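Long-range contact in E1 (Kluyveromyces marxianus, PDB 3VX6), which acts as an E1-like enzyme that activates the ubiquitin-like proteins ATG12 and ATG8 for the two conjugation systems of autophagy: residues Q47-A59 with V199-P211. Residues are numbered along the deposited sequence; the frame is centred on the assembly and turned at random.
Sequences QLDLNQFTSNVLA and VVFKDFSHLKDIP
F53 and H206 lie face to face, ring centroids 3.6 Å apart and planes only 13° from parallel. The CA of L58 packs over the other face of the phenyl ring, and the carbonyl O of D203 sits at its edge, 3.5 Å from CZ of F53. Around the imidazole edge, in its plane, come the carbonyl oxygens of L50 and N51 and a water 3.0 Å from ND1 of H206; L50 O is hydrogen-bonded to the hydroxyl of S238. With an alanine in place of F53, the H206 ring is likely to lose its stacking partner and a gap to open between it and L58.

Beside this stack, F204 and L58 run side by side. With chi1 at 172°, L58 turns its CG opposite its N, and CD2 comes over the centre of the F204 ring in a CH-pi contact, 3.6 Å from the centroid. L48 CD2 touches the same ring obliquely at CE1 and CZ.

H206 N gives to N56 O at 2.6 Å, and L58 N to F204 O at 2.7 Å. They flank a lone beta bridge, V57 to S205, which with the ring stack pins the loop between strands 40-47 and 59-62 to the segment leaving strand 198-202 of the six-stranded mixed sheet.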
# COMPACT_ATOMS: atom_id res chain seq x y z
N GLN A 47 -7.85 7.13 -6.94
CA GLN A 47 -8.50 6.04 -7.64
C GLN A 47 -7.36 5.22 -8.19
O GLN A 47 -6.56 5.71 -8.99
CB GLN A 47 -9.37 6.55 -8.77
CG GLN A 47 -9.90 5.47 -9.66
CD GLN A 47 -10.84 6.03 -10.70
OE1 GLN A 47 -10.76 5.67 -11.87
NE2 GLN A 47 -11.74 6.91 -10.28
N LEU A 48 -7.28 3.98 -7.75
CA LEU A 48 -6.21 3.12 -8.19
C LEU A 48 -6.42 2.73 -9.64
O LEU A 48 -7.42 2.10 -10.00
CB LEU A 48 -6.13 1.89 -7.29
CG LEU A 48 -4.83 1.75 -6.47
CD1 LEU A 48 -4.39 3.09 -5.94
CD2 LEU A 48 -5.06 0.76 -5.33
N ASP A 49 -5.48 3.15 -10.47
CA ASP A 49 -5.55 2.81 -11.87
C ASP A 49 -4.77 1.52 -11.93
O ASP A 49 -3.54 1.54 -12.00
CB ASP A 49 -4.84 3.86 -12.73
CG ASP A 49 -4.88 3.52 -14.21
OD1 ASP A 49 -4.26 4.26 -15.00
OD2 ASP A 49 -5.52 2.51 -14.57
N LEU A 50 -5.50 0.41 -11.84
CA LEU A 50 -4.88 -0.90 -11.87
C LEU A 50 -4.63 -1.32 -13.31
O LEU A 50 -4.13 -2.41 -13.56
CB LEU A 50 -5.76 -1.93 -11.16
CG LEU A 50 -5.92 -1.73 -9.65
CD1 LEU A 50 -6.78 -2.83 -9.06
CD2 LEU A 50 -4.54 -1.71 -8.99
N ASN A 51 -4.97 -0.44 -14.24
CA ASN A 51 -4.78 -0.69 -15.67
C ASN A 51 -3.45 -0.17 -16.15
O ASN A 51 -2.56 -0.93 -16.56
CB ASN A 51 -5.88 -0.01 -16.49
CG ASN A 51 -7.16 -0.81 -16.51
OD1 ASN A 51 -7.18 -1.94 -16.99
ND2 ASN A 51 -8.23 -0.21 -16.01
N GLN A 52 -3.31 1.15 -16.10
CA GLN A 52 -2.09 1.79 -16.55
C GLN A 52 -1.16 2.12 -15.39
O GLN A 52 -1.38 3.11 -14.68
CB GLN A 52 -2.44 3.06 -17.34
CG GLN A 52 -1.87 3.10 -18.75
CD GLN A 52 -0.34 3.10 -18.76
OE1 GLN A 52 0.30 2.16 -18.29
NE2 GLN A 52 0.25 4.17 -19.31
N PHE A 53 -0.14 1.31 -15.19
CA PHE A 53 0.83 1.56 -14.12
C PHE A 53 1.91 2.49 -14.62
O PHE A 53 1.92 2.88 -15.79
CB PHE A 53 1.47 0.26 -13.62
CG PHE A 53 0.66 -0.46 -12.56
CD1 PHE A 53 1.22 -1.49 -11.83
CD2 PHE A 53 -0.65 -0.08 -12.29
CE1 PHE A 53 0.49 -2.14 -10.84
CE2 PHE A 53 -1.39 -0.73 -11.30
CZ PHE A 53 -0.82 -1.76 -10.57
N THR A 54 2.82 2.87 -13.72
CA THR A 54 3.94 3.74 -14.05
C THR A 54 5.19 3.02 -13.61
O THR A 54 5.32 2.67 -12.43
CB THR A 54 3.89 5.07 -13.30
OG1 THR A 54 5.08 5.82 -13.59
CG2 THR A 54 3.81 4.83 -11.78
N SER A 55 6.11 2.81 -14.54
CA SER A 55 7.34 2.10 -14.22
C SER A 55 7.01 0.78 -13.49
O SER A 55 7.68 0.42 -12.52
CB SER A 55 8.27 2.97 -13.36
OG SER A 55 8.83 4.01 -14.13
N ASN A 56 5.96 0.11 -13.94
CA ASN A 56 5.57 -1.19 -13.40
C ASN A 56 5.01 -1.27 -11.99
O ASN A 56 4.62 -2.35 -11.55
CB ASN A 56 6.75 -2.16 -13.50
CG ASN A 56 7.17 -2.40 -14.91
OD1 ASN A 56 6.36 -2.86 -15.73
ND2 ASN A 56 8.42 -2.07 -15.23
N VAL A 57 5.00 -0.17 -11.25
CA VAL A 57 4.44 -0.22 -9.92
C VAL A 57 3.20 0.64 -9.90
O VAL A 57 3.06 1.56 -10.72
CB VAL A 57 5.43 0.27 -8.83
CG1 VAL A 57 6.59 -0.69 -8.72
CG2 VAL A 57 5.92 1.67 -9.13
N LEU A 58 2.29 0.33 -8.99
CA LEU A 58 1.06 1.09 -8.88
C LEU A 58 1.48 2.53 -8.85
O LEU A 58 2.50 2.88 -8.25
CB LEU A 58 0.33 0.75 -7.59
CG LEU A 58 -0.87 1.66 -7.31
CD1 LEU A 58 -1.96 1.35 -8.33
CD2 LEU A 58 -1.36 1.44 -5.90
N ALA A 59 0.71 3.37 -9.52
CA ALA A 59 1.03 4.78 -9.53
C ALA A 59 0.09 5.43 -8.57
O ALA A 59 -1.13 5.36 -8.75
CB ALA A 59 0.85 5.37 -10.91
N VAL A 199 -5.66 -16.35 -1.02
CA VAL A 199 -5.93 -14.93 -1.02
C VAL A 199 -5.65 -14.38 -2.40
O VAL A 199 -4.62 -14.67 -2.99
CB VAL A 199 -5.02 -14.22 -0.01
CG1 VAL A 199 -5.08 -12.69 -0.22
CG2 VAL A 199 -5.44 -14.60 1.40
N VAL A 200 -6.58 -13.58 -2.92
CA VAL A 200 -6.40 -12.98 -4.24
C VAL A 200 -6.10 -11.50 -4.04
O VAL A 200 -6.79 -10.80 -3.31
CB VAL A 200 -7.66 -13.20 -5.13
CG1 VAL A 200 -7.86 -14.67 -5.35
CG2 VAL A 200 -8.88 -12.62 -4.47
N PHE A 201 -5.04 -11.04 -4.69
CA PHE A 201 -4.57 -9.67 -4.55
C PHE A 201 -4.36 -8.98 -5.89
O PHE A 201 -3.68 -9.50 -6.77
CB PHE A 201 -3.27 -9.71 -3.73
CG PHE A 201 -2.52 -8.41 -3.67
CD1 PHE A 201 -1.14 -8.39 -3.81
CD2 PHE A 201 -3.18 -7.21 -3.42
CE1 PHE A 201 -0.43 -7.21 -3.70
CE2 PHE A 201 -2.47 -6.02 -3.32
CZ PHE A 201 -1.10 -6.02 -3.46
N LYS A 202 -4.96 -7.80 -6.05
CA LYS A 202 -4.77 -7.03 -7.26
C LYS A 202 -3.45 -6.33 -6.96
O LYS A 202 -3.39 -5.26 -6.36
CB LYS A 202 -5.91 -6.04 -7.46
CG LYS A 202 -7.12 -6.70 -8.11
CD LYS A 202 -8.46 -6.15 -7.63
CE LYS A 202 -9.60 -6.86 -8.35
NZ LYS A 202 -10.94 -6.33 -7.99
N ASP A 203 -2.38 -7.00 -7.37
CA ASP A 203 -1.02 -6.56 -7.16
C ASP A 203 -0.70 -5.12 -7.57
O ASP A 203 -1.20 -4.61 -8.58
CB ASP A 203 -0.09 -7.52 -7.89
CG ASP A 203 1.28 -7.57 -7.29
OD1 ASP A 203 2.10 -8.35 -7.82
OD2 ASP A 203 1.56 -6.85 -6.31
N PHE A 204 0.13 -4.46 -6.77
CA PHE A 204 0.55 -3.09 -7.04
C PHE A 204 1.82 -3.12 -7.83
O PHE A 204 2.50 -2.12 -7.99
CB PHE A 204 0.78 -2.33 -5.75
CG PHE A 204 -0.47 -2.03 -5.00
CD1 PHE A 204 -1.71 -2.31 -5.56
CD2 PHE A 204 -0.42 -1.46 -3.74
CE1 PHE A 204 -2.87 -2.03 -4.88
CE2 PHE A 204 -1.57 -1.17 -3.05
CZ PHE A 204 -2.81 -1.46 -3.62
N SER A 205 2.17 -4.29 -8.32
CA SER A 205 3.36 -4.39 -9.12
C SER A 205 2.97 -5.13 -10.38
O SER A 205 2.13 -6.02 -10.34
CB SER A 205 4.46 -5.14 -8.37
OG SER A 205 5.65 -5.21 -9.15
N HIS A 206 3.55 -4.71 -11.50
CA HIS A 206 3.32 -5.35 -12.78
C HIS A 206 4.65 -5.99 -13.14
O HIS A 206 4.82 -6.50 -14.25
CB HIS A 206 2.95 -4.34 -13.86
CG HIS A 206 1.49 -4.05 -13.93
ND1 HIS A 206 0.95 -3.19 -14.87
CD2 HIS A 206 0.46 -4.47 -13.17
CE1 HIS A 206 -0.35 -3.09 -14.67
NE2 HIS A 206 -0.68 -3.86 -13.65
N LEU A 207 5.59 -5.92 -12.20
CA LEU A 207 6.90 -6.53 -12.39
C LEU A 207 6.69 -8.04 -12.45
O LEU A 207 5.91 -8.59 -11.67
CB LEU A 207 7.83 -6.18 -11.23
CG LEU A 207 8.44 -4.77 -11.30
CD1 LEU A 207 9.38 -4.58 -10.13
CD2 LEU A 207 9.20 -4.59 -12.62
N LYS A 208 7.35 -8.69 -13.39
CA LYS A 208 7.20 -10.13 -13.53
C LYS A 208 7.52 -10.86 -12.22
O LYS A 208 8.65 -10.82 -11.73
CB LYS A 208 8.08 -10.65 -14.66
N ASP A 209 6.49 -11.50 -11.67
CA ASP A 209 6.57 -12.29 -10.45
C ASP A 209 7.09 -11.62 -9.20
O ASP A 209 7.38 -12.27 -8.20
CB ASP A 209 7.36 -13.57 -10.71
CG ASP A 209 6.66 -14.47 -11.70
OD1 ASP A 209 5.41 -14.50 -11.70
OD2 ASP A 209 7.37 -15.14 -12.48
N ILE A 210 7.21 -10.30 -9.25
CA ILE A 210 7.66 -9.61 -8.07
C ILE A 210 6.45 -8.83 -7.62
O ILE A 210 6.01 -7.89 -8.28
CB ILE A 210 8.85 -8.67 -8.35
CG1 ILE A 210 10.05 -9.50 -8.82
CG2 ILE A 210 9.23 -7.90 -7.08
CD1 ILE A 210 11.31 -8.70 -8.99
N PRO A 211 5.84 -9.27 -6.51
CA PRO A 211 4.67 -8.59 -6.00
C PRO A 211 5.14 -7.36 -5.25
O PRO A 211 6.30 -7.27 -4.85
CB PRO A 211 4.05 -9.65 -5.09
CG PRO A 211 5.25 -10.27 -4.49
CD PRO A 211 6.18 -10.43 -5.68
O HOH W 1 1.09 -1.29 -17.14